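Long-range contacts in pullulanase (Bacillus acidopullulyticus, PDB 2WAN), which hydrolyses alpha-1,6-glucosidic linkages in pullulan and at the branch points of starch polysaccharides, acting as a debranching glycoside hydrolase: residues Y313-L318 and F329-A333; Q489-E493 and M550-Y554; L534-I538 and W610-V616; V603-N608 and K634-L639; K668-G673 and F721-E727. One frame throughout, in Å; residues are numbered along the deposited sequence.

Interactions 2, 3 and 4 form one connected cluster on the alpha/beta barrel. Helix 597-614 serves both interaction 3 and interaction 4. The sulfur SD of Met550 in interaction 2 lies 3.5 Å from CE3 of Trp610 in interaction 3, and OH of Tyr554 lies 2.7 Å from OG of Ser606 in interaction 4, a probable hydrogen bond. Interaction 1 belongs to the carbohydrate-binding module 48 region and comes within about 5 Å of interaction 4, nearest atoms. Interaction 5, about 24 Å from interaction 2 between centres, joins loops leading into two barrel strands. Interaction 2 lies where strand 547-552 ends, the barrel side that carries the active site in alpha-amylase relatives.

Interaction 1. Residues Y313-L318 and F329-A333; sequences YSGNDL and FRVWA
Arg330 and Asp317 carry the polar part of the contact. NE of Arg330 gives a salt-bridged hydrogen bond to OD2 of Asp317 (2.9 Å), arriving on the syn side of the carboxylate but 30° out of its plane, with an N-H...O angle of 155°. The other oxygen, OD1 of Asp317, takes a very short bond of 2.5 Å from OH of Tyr313. That hydroxyl lies over one face of the Arg330 guanidinium, whose plane is only 16° from that of the tyrosine ring. A bend at chi3 lays the guanidinium nearly parallel to the ring, under its hydroxyl, and NH1 continues to Ser360 and Thr364. Apolar contacts flank this group: CD2 of Leu318 meets CG of Arg330 at 3.9 Å, and CB of Tyr313 lies 4.4 Å from CD1 of Trp332. Tyr313, Leu318 and Trp332 also touch Met598 of helix 597-614. A loop is thus laid on strand 326-332 of the carbohydrate-binding module 48, a beta-sandwich of the kind found ahead of the barrel in isoamylase-type debranching enzymes.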
# COMPACT_ATOMS: atom_id res chain seq x y z
N TYR A 313 -10.23 -22.09 -1.79
CA TYR A 313 -11.38 -22.18 -0.90
C TYR A 313 -12.08 -20.84 -0.78
O TYR A 313 -11.47 -19.85 -0.36
CB TYR A 313 -10.97 -22.68 0.48
CG TYR A 313 -12.17 -22.84 1.42
CD1 TYR A 313 -13.07 -23.89 1.24
CD2 TYR A 313 -12.40 -21.94 2.46
CE1 TYR A 313 -14.17 -24.04 2.07
CE2 TYR A 313 -13.50 -22.08 3.31
CZ TYR A 313 -14.39 -23.15 3.10
OH TYR A 313 -15.49 -23.32 3.91
N SER A 314 -13.36 -20.81 -1.13
CA SER A 314 -14.09 -19.55 -1.19
C SER A 314 -15.11 -19.36 -0.06
O SER A 314 -15.84 -18.37 -0.05
CB SER A 314 -14.75 -19.37 -2.56
OG SER A 314 -15.71 -20.38 -2.81
N GLY A 315 -15.17 -20.30 0.89
CA GLY A 315 -16.08 -20.16 2.03
C GLY A 315 -15.72 -18.98 2.93
O GLY A 315 -14.59 -18.49 2.89
N ASN A 316 -16.67 -18.56 3.76
CA ASN A 316 -16.49 -17.39 4.63
C ASN A 316 -16.21 -17.77 6.09
O ASN A 316 -16.30 -16.93 6.98
CB ASN A 316 -17.72 -16.48 4.55
CG ASN A 316 -19.01 -17.18 5.02
OD1 ASN A 316 -18.98 -18.27 5.60
ND2 ASN A 316 -20.16 -16.55 4.77
N ASP A 317 -15.83 -19.04 6.31
CA ASP A 317 -15.70 -19.60 7.65
C ASP A 317 -14.27 -19.96 8.08
O ASP A 317 -14.08 -20.72 9.04
CB ASP A 317 -16.63 -20.82 7.81
CG ASP A 317 -16.22 -21.98 6.93
OD1 ASP A 317 -15.63 -21.75 5.85
OD2 ASP A 317 -16.49 -23.14 7.31
N LEU A 318 -13.25 -19.43 7.40
CA LEU A 318 -11.90 -19.64 7.93
C LEU A 318 -11.77 -19.02 9.33
O LEU A 318 -12.29 -17.91 9.59
CB LEU A 318 -10.80 -19.13 6.98
CG LEU A 318 -10.68 -19.87 5.63
CD1 LEU A 318 -9.58 -19.21 4.77
CD2 LEU A 318 -10.39 -21.35 5.83
N PHE A 329 -13.98 -25.01 13.46
CA PHE A 329 -12.65 -24.51 13.12
C PHE A 329 -12.39 -24.89 11.67
O PHE A 329 -12.81 -25.95 11.20
CB PHE A 329 -11.58 -25.13 14.01
CG PHE A 329 -11.79 -24.89 15.48
CD1 PHE A 329 -12.69 -25.67 16.22
CD2 PHE A 329 -11.09 -23.87 16.14
CE1 PHE A 329 -12.88 -25.44 17.59
CE2 PHE A 329 -11.26 -23.64 17.51
CZ PHE A 329 -12.16 -24.43 18.24
N ARG A 330 -11.71 -23.99 10.95
CA ARG A 330 -11.30 -24.28 9.58
C ARG A 330 -10.03 -23.52 9.25
O ARG A 330 -9.92 -22.33 9.56
CB ARG A 330 -12.39 -23.96 8.55
CG ARG A 330 -12.07 -24.57 7.16
CD ARG A 330 -13.10 -24.22 6.10
NE ARG A 330 -14.40 -24.87 6.32
CZ ARG A 330 -14.77 -26.03 5.78
NH1 ARG A 330 -13.94 -26.71 5.00
NH2 ARG A 330 -15.98 -26.52 6.03
N VAL A 331 -9.07 -24.24 8.66
CA VAL A 331 -7.77 -23.67 8.29
C VAL A 331 -7.35 -24.18 6.91
O VAL A 331 -7.60 -25.34 6.57
CB VAL A 331 -6.67 -24.00 9.36
CG1 VAL A 331 -6.41 -25.53 9.46
CG2 VAL A 331 -5.36 -23.24 9.08
N TRP A 332 -6.74 -23.30 6.11
CA TRP A 332 -6.24 -23.67 4.79
C TRP A 332 -4.80 -24.14 4.88
O TRP A 332 -3.90 -23.38 5.25
CB TRP A 332 -6.35 -22.46 3.83
CG TRP A 332 -6.06 -22.80 2.38
CD1 TRP A 332 -6.80 -23.61 1.55
CD2 TRP A 332 -4.97 -22.32 1.60
NE1 TRP A 332 -6.22 -23.66 0.30
CE2 TRP A 332 -5.10 -22.87 0.30
CE3 TRP A 332 -3.89 -21.45 1.87
CZ2 TRP A 332 -4.18 -22.60 -0.73
CZ3 TRP A 332 -2.98 -21.19 0.85
CH2 TRP A 332 -3.13 -21.76 -0.43
N ALA A 333 -4.57 -25.42 4.59
CA ALA A 333 -3.22 -26.00 4.68
C ALA A 333 -3.06 -27.09 3.62
O ALA A 333 -3.00 -28.29 3.95
CB ALA A 333 -2.96 -26.55 6.07

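Interaction 2. Residues Q489-E493 and M550-Y554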
# COMPACT_ATOMS: atom_id res chain seq x y z
N GLN A 489 -2.54 5.30 13.74
CA GLN A 489 -1.36 4.48 13.43
C GLN A 489 -1.68 3.04 13.87
O GLN A 489 -2.65 2.82 14.61
CB GLN A 489 -0.09 5.04 14.08
CG GLN A 489 0.40 6.30 13.37
CD GLN A 489 1.86 6.61 13.71
OE1 GLN A 489 2.13 7.50 14.50
NE2 GLN A 489 2.79 5.85 13.12
N PRO A 490 -0.94 2.04 13.38
CA PRO A 490 -1.41 0.64 13.47
C PRO A 490 -1.94 0.16 14.83
O PRO A 490 -1.23 0.18 15.85
CB PRO A 490 -0.19 -0.15 13.04
CG PRO A 490 0.37 0.74 11.94
CD PRO A 490 0.27 2.15 12.53
N VAL A 491 -3.20 -0.27 14.81
CA VAL A 491 -3.81 -0.93 15.98
C VAL A 491 -4.08 -2.44 15.76
O VAL A 491 -4.65 -3.09 16.62
CB VAL A 491 -5.08 -0.19 16.47
CG1 VAL A 491 -4.75 1.27 16.86
CG2 VAL A 491 -6.24 -0.28 15.43
N GLU A 492 -3.70 -2.98 14.60
CA GLU A 492 -3.69 -4.45 14.46
C GLU A 492 -2.43 -4.98 15.15
O GLU A 492 -1.32 -4.47 14.92
CB GLU A 492 -3.70 -4.88 13.00
CG GLU A 492 -4.98 -4.46 12.28
CD GLU A 492 -5.00 -4.79 10.80
OE1 GLU A 492 -3.93 -5.08 10.21
OE2 GLU A 492 -6.12 -4.72 10.22
N GLU A 493 -2.63 -5.99 16.01
CA GLU A 493 -1.57 -6.59 16.83
C GLU A 493 -0.23 -6.76 16.12
O GLU A 493 -0.13 -7.43 15.08
CB GLU A 493 -2.03 -7.96 17.34
CG GLU A 493 -1.03 -8.63 18.29
CD GLU A 493 -1.07 -8.11 19.71
OE1 GLU A 493 -1.91 -7.24 20.03
OE2 GLU A 493 -0.22 -8.54 20.53
N MET A 550 -8.20 3.18 9.69
CA MET A 550 -7.07 2.42 10.23
C MET A 550 -5.88 2.39 9.29
O MET A 550 -6.02 1.97 8.15
CB MET A 550 -7.51 0.98 10.56
CG MET A 550 -8.28 0.88 11.87
SD MET A 550 -8.94 -0.81 12.14
CE MET A 550 -7.43 -1.80 12.20
N ASP A 551 -4.71 2.78 9.79
CA ASP A 551 -3.42 2.45 9.12
C ASP A 551 -3.25 0.93 9.22
O ASP A 551 -3.28 0.37 10.32
CB ASP A 551 -2.30 3.18 9.86
CG ASP A 551 -0.97 3.13 9.14
OD1 ASP A 551 -0.73 2.25 8.29
OD2 ASP A 551 -0.13 4.02 9.43
N VAL A 552 -3.12 0.25 8.08
CA VAL A 552 -2.98 -1.22 8.06
C VAL A 552 -1.78 -1.65 7.22
O VAL A 552 -1.45 -1.01 6.21
CB VAL A 552 -4.29 -1.92 7.55
CG1 VAL A 552 -5.43 -1.76 8.59
CG2 VAL A 552 -4.72 -1.33 6.20
N VAL A 553 -1.13 -2.73 7.65
CA VAL A 553 0.17 -3.14 7.13
C VAL A 553 0.08 -4.58 6.58
O VAL A 553 0.82 -5.47 7.03
CB VAL A 553 1.26 -3.02 8.23
CG1 VAL A 553 2.68 -3.12 7.65
CG2 VAL A 553 1.09 -1.68 9.04
N TYR A 554 -0.79 -4.77 5.60
CA TYR A 554 -0.93 -6.05 4.89
C TYR A 554 0.23 -6.37 3.97
O TYR A 554 0.33 -7.50 3.49
CB TYR A 554 -2.27 -6.16 4.12
CG TYR A 554 -3.45 -6.10 5.05
CD1 TYR A 554 -3.75 -7.18 5.89
CD2 TYR A 554 -4.24 -4.95 5.15
CE1 TYR A 554 -4.83 -7.12 6.81
CE2 TYR A 554 -5.32 -4.88 6.06
CZ TYR A 554 -5.60 -5.97 6.88
OH TYR A 554 -6.65 -5.88 7.78
O HOH W 1 -4.73 1.24 12.72
O HOH W 2 -3.00 -1.86 11.91
O HOH W 3 -1.44 -3.85 10.27
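Glu492, Asp551 and Pro490 supply most of the buried surface. The glutamate reaches out with an extended chain: CG leaves beside the backbone N (chi1 -64°) and passes CE of Met550 at 3.6 Å, while the carboxylate ends between Val552 and Tyr554. Its OE2 lies 2.8 Å from OH of Tyr554, with the carboxylate and ring planes 72° apart; the same hydroxyl is hydrogen-bonded to Ser606 of helix 597-614. OE1 of Glu492 accepts a hydrogen bond from a water (2.8 Å) that in turn accepts from N of Val553. Asp551 brings its CB and carboxylate against the Pro490 ring, OD2 being 3.6 Å from CD, but its polar end is held elsewhere, by Tyr509 and a salt bridge to Arg620. CG of Pro490 also packs on CG2 of Val553 at 3.8 Å. The backbones meet through water: the water bound by N of Glu492 donates to O of Asp551, and another, bound by N of Val491, can donate there too. An alanine in place of Glu492 would probably leave the water on Val553 N without its acceptor and open a gap beside the Met550 methyl and Tyr554. Such water-filled splaying joins the loop after strand 485-488 to the end of strand 547-552; the run Asp551-Tyr554 there belongs to the first conserved sequence region of the alpha-amylase family.

Interaction 3. Residues L534-I538 and W610-V616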
# COMPACT_ATOMS: atom_id res chain seq x y z
N LEU A 534 -11.31 -0.73 22.11
CA LEU A 534 -11.16 -0.13 20.78
C LEU A 534 -12.52 0.21 20.20
O LEU A 534 -12.69 1.27 19.58
CB LEU A 534 -10.35 -1.05 19.85
CG LEU A 534 -10.15 -0.57 18.39
CD1 LEU A 534 -9.58 0.87 18.29
CD2 LEU A 534 -9.28 -1.54 17.59
N LYS A 535 -13.50 -0.66 20.41
CA LYS A 535 -14.87 -0.31 20.00
C LYS A 535 -15.33 0.96 20.70
O LYS A 535 -16.01 1.78 20.08
CB LYS A 535 -15.86 -1.46 20.26
CG LYS A 535 -15.66 -2.66 19.35
CD LYS A 535 -16.61 -3.82 19.73
CE LYS A 535 -16.43 -4.96 18.73
NZ LYS A 535 -17.15 -6.20 19.19
N GLN A 536 -14.98 1.14 21.98
CA GLN A 536 -15.38 2.34 22.71
C GLN A 536 -14.72 3.58 22.13
O GLN A 536 -15.35 4.63 22.06
CB GLN A 536 -15.09 2.21 24.21
CG GLN A 536 -16.02 1.21 24.88
CD GLN A 536 -15.65 0.94 26.33
OE1 GLN A 536 -14.66 0.28 26.62
NE2 GLN A 536 -16.47 1.44 27.24
N LEU A 537 -13.45 3.45 21.72
CA LEU A 537 -12.78 4.57 21.02
C LEU A 537 -13.57 4.99 19.76
O LEU A 537 -13.88 6.17 19.55
CB LEU A 537 -11.34 4.19 20.64
CG LEU A 537 -10.49 5.19 19.82
CD1 LEU A 537 -9.00 4.89 20.00
CD2 LEU A 537 -10.80 5.16 18.31
N ILE A 538 -13.89 4.00 18.93
CA ILE A 538 -14.62 4.23 17.68
C ILE A 538 -16.02 4.79 17.97
O ILE A 538 -16.44 5.77 17.33
CB ILE A 538 -14.67 2.92 16.87
CG1 ILE A 538 -13.26 2.53 16.44
CG2 ILE A 538 -15.64 3.02 15.64
CD1 ILE A 538 -13.12 1.04 16.06
N TRP A 610 -12.82 -5.98 9.89
CA TRP A 610 -12.64 -4.73 10.63
C TRP A 610 -13.81 -3.75 10.41
O TRP A 610 -14.28 -3.10 11.36
CB TRP A 610 -11.29 -4.08 10.30
CG TRP A 610 -10.18 -4.77 11.06
CD1 TRP A 610 -9.37 -5.76 10.58
CD2 TRP A 610 -9.83 -4.59 12.43
NE1 TRP A 610 -8.50 -6.18 11.56
CE2 TRP A 610 -8.76 -5.48 12.72
CE3 TRP A 610 -10.31 -3.74 13.46
CZ2 TRP A 610 -8.15 -5.55 13.98
CZ3 TRP A 610 -9.70 -3.81 14.73
CH2 TRP A 610 -8.62 -4.71 14.97
N VAL A 611 -14.30 -3.64 9.18
CA VAL A 611 -15.47 -2.79 8.94
C VAL A 611 -16.72 -3.36 9.63
O VAL A 611 -17.45 -2.64 10.30
CB VAL A 611 -15.72 -2.62 7.43
CG1 VAL A 611 -17.11 -1.98 7.19
CG2 VAL A 611 -14.58 -1.76 6.81
N ASN A 612 -16.97 -4.65 9.46
CA ASN A 612 -18.20 -5.24 10.00
C ASN A 612 -18.22 -5.30 11.53
O ASN A 612 -19.22 -4.92 12.15
CB ASN A 612 -18.44 -6.63 9.40
CG ASN A 612 -18.88 -6.58 7.93
OD1 ASN A 612 -19.59 -5.66 7.48
ND2 ASN A 612 -18.46 -7.60 7.17
N GLU A 613 -17.12 -5.73 12.15
CA GLU A 613 -17.10 -5.92 13.60
C GLU A 613 -16.83 -4.63 14.38
O GLU A 613 -17.43 -4.40 15.46
CB GLU A 613 -16.06 -6.99 13.98
CG GLU A 613 -16.01 -7.37 15.44
CD GLU A 613 -17.29 -8.06 15.93
OE1 GLU A 613 -17.97 -8.73 15.12
OE2 GLU A 613 -17.60 -7.93 17.14
N TYR A 614 -15.93 -3.79 13.85
CA TYR A 614 -15.50 -2.58 14.56
C TYR A 614 -16.06 -1.27 14.01
O TYR A 614 -15.89 -0.24 14.63
CB TYR A 614 -13.96 -2.49 14.65
CG TYR A 614 -13.32 -3.57 15.53
CD1 TYR A 614 -12.95 -3.29 16.86
CD2 TYR A 614 -13.08 -4.85 15.02
CE1 TYR A 614 -12.36 -4.29 17.66
CE2 TYR A 614 -12.49 -5.84 15.82
CZ TYR A 614 -12.14 -5.55 17.13
OH TYR A 614 -11.54 -6.51 17.89
N HIS A 615 -16.76 -1.31 12.88
CA HIS A 615 -17.44 -0.11 12.32
C HIS A 615 -16.42 0.96 11.91
O HIS A 615 -16.67 2.16 12.03
CB HIS A 615 -18.51 0.50 13.26
CG HIS A 615 -19.56 -0.47 13.73
ND1 HIS A 615 -20.52 -0.11 14.65
CD2 HIS A 615 -19.78 -1.79 13.47
CE1 HIS A 615 -21.30 -1.15 14.91
NE2 HIS A 615 -20.87 -2.17 14.21
N VAL A 616 -15.26 0.50 11.46
CA VAL A 616 -14.27 1.46 10.97
C VAL A 616 -14.70 1.99 9.61
O VAL A 616 -15.45 1.35 8.86
CB VAL A 616 -12.81 0.93 11.00
CG1 VAL A 616 -12.35 0.69 12.46
CG2 VAL A 616 -12.64 -0.31 10.11
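The ring of Tyr614 is the central bump, set against helix 534-538. One face lies against Trp610 of its own helix, with CZ3 3.5 Å above the ring centre; over the opposite face runs the extended chain of Lys535, its CG 3.7 Å from CD1 of Tyr614. Leu534 fills the angle between the two aromatic side chains: its CD2 meets CZ3 of Trp610 at 3.7 Å, near the plane of the indole and at its edge, and touches the Tyr614 ring obliquely. Ile538 fills the next hollow, between CB and the carbonyl of Tyr614 and, probably, Val616: its CD1 lies at the edge of the Tyr614 ring and 3.4 Å from O of Tyr614, where the helix gives way to His615. At the end of the lysine, NZ of Lys535 binds OE2 of Glu613 (2.7 Å) from the anti side of the carboxylate, close to its plane, and also pairs with Asp415. The short helical segments cross almost at a right angle (-89°), with axes 11.5 Å apart. Beneath them lies the barrel: Trp610 rests on Met550 of strand 547-552 and Phe619 of strand 618-621, the strands that helices 529-543 and 597-614 respectively precede.

Interaction 4. Residues V603-N608 and K634-L639; sequences VLDSVN and KISNEL
Asn608 and Glu638 meet because both side chains leave opposite their own carbonyl carbon: the asparagine (chi1 -86°) then turns its amide crosswise (chi2 -84°), while the glutamate stays extended. ND2 of Asn608 consequently serves two oxygens. One is O of Leu604, one turn back in the same helix, at 2.8 Å in a nearly straight bond (168°) within the amide plane; the other is OE1 of Glu638 at 2.9 Å, met almost head-on to its C-O bond but with a more bent N-H. O of Leu604 is doubly gripped, since N and ND2 of Asn608 reach it from opposite faces of its plane. Beside these polar groups the packing is apolar. CD2 of Leu604 wedges against CG1 of Ile635 at 3.6 Å, and CG2 of Val607 meets CD1 of Leu639 at 4.1 Å. These contacts join helices 597-614 and 629-642, with strand 618-621 between them in the chain. An alanine at Asn608 would probably leave Glu638 OE1 without its amide donor and the Leu604 carbonyl with one grip fewer. A water also donates to OE1 of Glu638 (3.2 Å) and to OD1 of Asp605 (2.8 Å), bridging two like-charged groups 5.9 Å apart; Asp605 has its charge partner in Lys601, while the amide and this water probably help fix the glutamate at the edge of the helix pair.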
# COMPACT_ATOMS: atom_id res chain seq x y z
N VAL A 603 -6.50 -11.00 3.04
CA VAL A 603 -6.58 -9.55 3.17
C VAL A 603 -8.03 -9.08 3.02
O VAL A 603 -8.52 -8.27 3.82
CB VAL A 603 -5.64 -8.83 2.16
CG1 VAL A 603 -5.82 -7.29 2.23
CG2 VAL A 603 -4.20 -9.21 2.45
N LEU A 604 -8.72 -9.56 1.99
CA LEU A 604 -10.11 -9.17 1.79
C LEU A 604 -10.98 -9.53 2.99
O LEU A 604 -11.80 -8.72 3.44
CB LEU A 604 -10.68 -9.81 0.52
CG LEU A 604 -10.08 -9.30 -0.79
CD1 LEU A 604 -10.34 -10.30 -1.94
CD2 LEU A 604 -10.66 -7.93 -1.13
N ASP A 605 -10.82 -10.76 3.50
CA ASP A 605 -11.59 -11.17 4.68
C ASP A 605 -11.28 -10.25 5.87
O ASP A 605 -12.18 -9.86 6.62
CB ASP A 605 -11.28 -12.61 5.08
CG ASP A 605 -11.87 -13.63 4.11
OD1 ASP A 605 -12.73 -13.30 3.29
OD2 ASP A 605 -11.44 -14.79 4.19
N SER A 606 -10.00 -9.90 6.03
CA SER A 606 -9.59 -9.06 7.16
C SER A 606 -10.22 -7.66 7.12
O SER A 606 -10.78 -7.21 8.11
CB SER A 606 -8.07 -8.94 7.23
OG SER A 606 -7.70 -8.27 8.43
N VAL A 607 -10.14 -6.97 5.98
CA VAL A 607 -10.69 -5.61 5.92
C VAL A 607 -12.22 -5.65 6.08
O VAL A 607 -12.81 -4.78 6.71
CB VAL A 607 -10.24 -4.78 4.68
CG1 VAL A 607 -8.75 -4.47 4.74
CG2 VAL A 607 -10.60 -5.49 3.37
N ASN A 608 -12.86 -6.68 5.54
CA ASN A 608 -14.30 -6.84 5.76
C ASN A 608 -14.62 -7.01 7.24
O ASN A 608 -15.60 -6.43 7.72
CB ASN A 608 -14.86 -8.03 4.98
CG ASN A 608 -15.24 -7.65 3.56
OD1 ASN A 608 -16.33 -7.15 3.31
ND2 ASN A 608 -14.33 -7.90 2.63
N LYS A 634 -10.27 -4.96 -5.93
CA LYS A 634 -11.19 -5.87 -5.23
C LYS A 634 -11.54 -5.39 -3.83
O LYS A 634 -12.70 -5.50 -3.40
CB LYS A 634 -10.64 -7.29 -5.17
CG LYS A 634 -10.66 -8.03 -6.49
CD LYS A 634 -10.13 -9.44 -6.29
CE LYS A 634 -10.33 -10.29 -7.53
NZ LYS A 634 -9.76 -11.65 -7.28
N ILE A 635 -10.54 -4.88 -3.11
CA ILE A 635 -10.79 -4.27 -1.80
C ILE A 635 -11.81 -3.15 -1.93
O ILE A 635 -12.82 -3.12 -1.20
CB ILE A 635 -9.48 -3.75 -1.16
CG1 ILE A 635 -8.61 -4.94 -0.71
CG2 ILE A 635 -9.78 -2.77 0.03
CD1 ILE A 635 -7.19 -4.55 -0.29
N SER A 636 -11.57 -2.23 -2.86
CA SER A 636 -12.48 -1.10 -3.08
C SER A 636 -13.89 -1.58 -3.43
O SER A 636 -14.87 -1.15 -2.83
CB SER A 636 -11.91 -0.18 -4.18
OG SER A 636 -12.81 0.89 -4.44
N ASN A 637 -13.99 -2.50 -4.39
CA ASN A 637 -15.31 -3.01 -4.81
C ASN A 637 -16.08 -3.70 -3.68
O ASN A 637 -17.28 -3.47 -3.51
CB ASN A 637 -15.17 -3.91 -6.04
CG ASN A 637 -14.77 -3.14 -7.30
OD1 ASN A 637 -14.80 -1.91 -7.32
ND2 ASN A 637 -14.39 -3.86 -8.34
N GLU A 638 -15.40 -4.55 -2.90
CA GLU A 638 -16.06 -5.25 -1.80
C GLU A 638 -16.51 -4.30 -0.71
O GLU A 638 -17.66 -4.36 -0.25
CB GLU A 638 -15.16 -6.34 -1.20
CG GLU A 638 -14.98 -7.55 -2.11
CD GLU A 638 -14.40 -8.76 -1.41
OE1 GLU A 638 -14.24 -8.75 -0.16
OE2 GLU A 638 -14.09 -9.73 -2.13
N LEU A 639 -15.62 -3.39 -0.30
CA LEU A 639 -15.98 -2.47 0.76
C LEU A 639 -17.03 -1.45 0.33
O LEU A 639 -17.92 -1.11 1.12
CB LEU A 639 -14.75 -1.81 1.39
CG LEU A 639 -13.80 -2.80 2.06
CD1 LEU A 639 -12.60 -2.04 2.59
CD2 LEU A 639 -14.48 -3.62 3.18
O HOH W 4 -13.81 -11.07 1.98

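Interaction 5. Residues K668-G673 and F721-E727; sequences KGQQKG and FTSAPSE. With ACT (acetate ion), chain Q.
The type I beta turn Gly669-Lys672, in the loop leading to barrel strand 677-679, docks on Phe721 and Glu727 of the loop leading to the adjacent strand 728-730. At the barrel end where these strands begin, the amide of Gln671 ties the two loops together. Its NE2 spends both hydrogens across the contact, on O of Phe721 (2.8 Å) and on OE1 of Glu727 (3.0 Å), each bond nearly straight and near the amide plane. OE1 of Gln671 accepts from N of Gly669 at 2.8 Å on an in-plane lone pair, which fixes the amide's rotation. Glu727 is gripped at both oxygens: OE1 also takes N of Ser723 from the face opposite to Gln671, and OE2 takes N of Gly673 at 2.9 Å. On the apolar side, Lys668 lays CD over the Phe721 ring, 3.8 Å from its centroid in a CH-pi contact; bends beyond CD (chi3 -68°, chi4 -63°) carry NZ to its salt bridge with Asp681. An acetate ion, probably from the crystallisation liquor, bridges the segments: NZ of Lys672 donates to its OXT at 3.1 Å, and OG of Ser723 to its O at 2.7 Å.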
# COMPACT_ATOMS: atom_id res chain seq x y z
N LYS A 668 1.74 6.24 -8.53
CA LYS A 668 0.83 7.33 -8.89
C LYS A 668 0.37 7.22 -10.34
O LYS A 668 1.19 7.04 -11.25
CB LYS A 668 1.46 8.70 -8.61
CG LYS A 668 1.79 8.97 -7.13
CD LYS A 668 2.07 10.45 -6.90
CE LYS A 668 3.39 10.91 -7.59
NZ LYS A 668 4.59 10.22 -7.04
N GLY A 669 -0.94 7.33 -10.55
CA GLY A 669 -1.55 7.15 -11.88
C GLY A 669 -2.25 5.80 -11.96
O GLY A 669 -3.27 5.65 -12.63
N GLN A 670 -1.72 4.81 -11.23
CA GLN A 670 -2.28 3.46 -11.28
C GLN A 670 -3.60 3.31 -10.49
O GLN A 670 -4.32 2.33 -10.67
CB GLN A 670 -1.25 2.45 -10.79
CG GLN A 670 0.01 2.39 -11.64
CD GLN A 670 -0.10 1.30 -12.69
OE1 GLN A 670 -0.93 1.38 -13.60
NE2 GLN A 670 0.71 0.26 -12.55
N GLN A 671 -3.92 4.29 -9.65
CA GLN A 671 -5.17 4.28 -8.88
C GLN A 671 -6.37 4.77 -9.67
O GLN A 671 -7.50 4.67 -9.19
CB GLN A 671 -5.02 5.15 -7.61
CG GLN A 671 -5.27 6.65 -7.82
CD GLN A 671 -4.26 7.33 -8.74
OE1 GLN A 671 -3.07 6.99 -8.76
NE2 GLN A 671 -4.72 8.33 -9.50
N LYS A 672 -6.14 5.32 -10.86
CA LYS A 672 -7.21 5.94 -11.64
C LYS A 672 -8.45 5.06 -11.76
O LYS A 672 -8.37 3.91 -12.22
CB LYS A 672 -6.70 6.33 -13.03
CG LYS A 672 -5.82 7.58 -13.02
CD LYS A 672 -5.38 7.93 -14.43
CE LYS A 672 -4.58 9.24 -14.45
NZ LYS A 672 -4.11 9.56 -15.86
N GLY A 673 -9.59 5.61 -11.35
CA GLY A 673 -10.89 4.95 -11.50
C GLY A 673 -11.14 3.80 -10.54
O GLY A 673 -12.20 3.17 -10.61
N PHE A 721 -1.69 13.16 -12.09
CA PHE A 721 -1.81 11.70 -11.97
C PHE A 721 -3.19 11.18 -11.56
O PHE A 721 -3.35 9.97 -11.37
CB PHE A 721 -0.74 11.15 -11.00
CG PHE A 721 -0.87 11.68 -9.60
CD1 PHE A 721 -1.72 11.06 -8.69
CD2 PHE A 721 -0.16 12.81 -9.21
CE1 PHE A 721 -1.87 11.57 -7.38
CE2 PHE A 721 -0.30 13.31 -7.93
CZ PHE A 721 -1.17 12.69 -7.01
N THR A 722 -4.19 12.05 -11.42
CA THR A 722 -5.54 11.60 -11.02
C THR A 722 -6.57 11.73 -12.12
O THR A 722 -6.42 12.54 -13.02
CB THR A 722 -6.10 12.35 -9.77
OG1 THR A 722 -6.38 13.71 -10.12
CG2 THR A 722 -5.13 12.29 -8.60
N SER A 723 -7.62 10.91 -12.02
CA SER A 723 -8.82 11.08 -12.83
C SER A 723 -9.94 11.82 -12.11
O SER A 723 -10.90 12.27 -12.75
CB SER A 723 -9.34 9.70 -13.28
OG SER A 723 -8.43 9.15 -14.22
N ALA A 724 -9.81 11.92 -10.78
CA ALA A 724 -10.80 12.58 -9.95
C ALA A 724 -10.06 13.09 -8.70
O ALA A 724 -9.08 12.48 -8.29
CB ALA A 724 -11.91 11.59 -9.53
N PRO A 725 -10.51 14.22 -8.11
CA PRO A 725 -9.75 14.77 -6.97
C PRO A 725 -9.75 13.87 -5.72
O PRO A 725 -8.85 13.99 -4.88
CB PRO A 725 -10.46 16.11 -6.69
CG PRO A 725 -11.87 15.92 -7.23
CD PRO A 725 -11.68 15.05 -8.45
N SER A 726 -10.74 12.99 -5.59
CA SER A 726 -10.72 11.97 -4.52
C SER A 726 -9.51 11.04 -4.55
O SER A 726 -9.25 10.36 -3.55
CB SER A 726 -12.01 11.14 -4.57
OG SER A 726 -12.12 10.51 -5.85
N GLU A 727 -8.78 11.00 -5.67
CA GLU A 727 -7.61 10.11 -5.80
C GLU A 727 -6.30 10.67 -5.26
O GLU A 727 -5.30 9.95 -5.22
CB GLU A 727 -7.42 9.69 -7.27
CG GLU A 727 -8.64 8.93 -7.77
CD GLU A 727 -8.59 8.64 -9.26
OE1 GLU A 727 -7.59 9.02 -9.91
OE2 GLU A 727 -9.55 8.03 -9.76
C ACT Q . -7.35 10.56 -17.15
O ACT Q . -7.23 10.90 -15.96
OXT ACT Q . -6.77 9.50 -17.48
CH3 ACT Q . -8.11 11.39 -18.14
O HOH W 5 -4.03 12.75 -14.83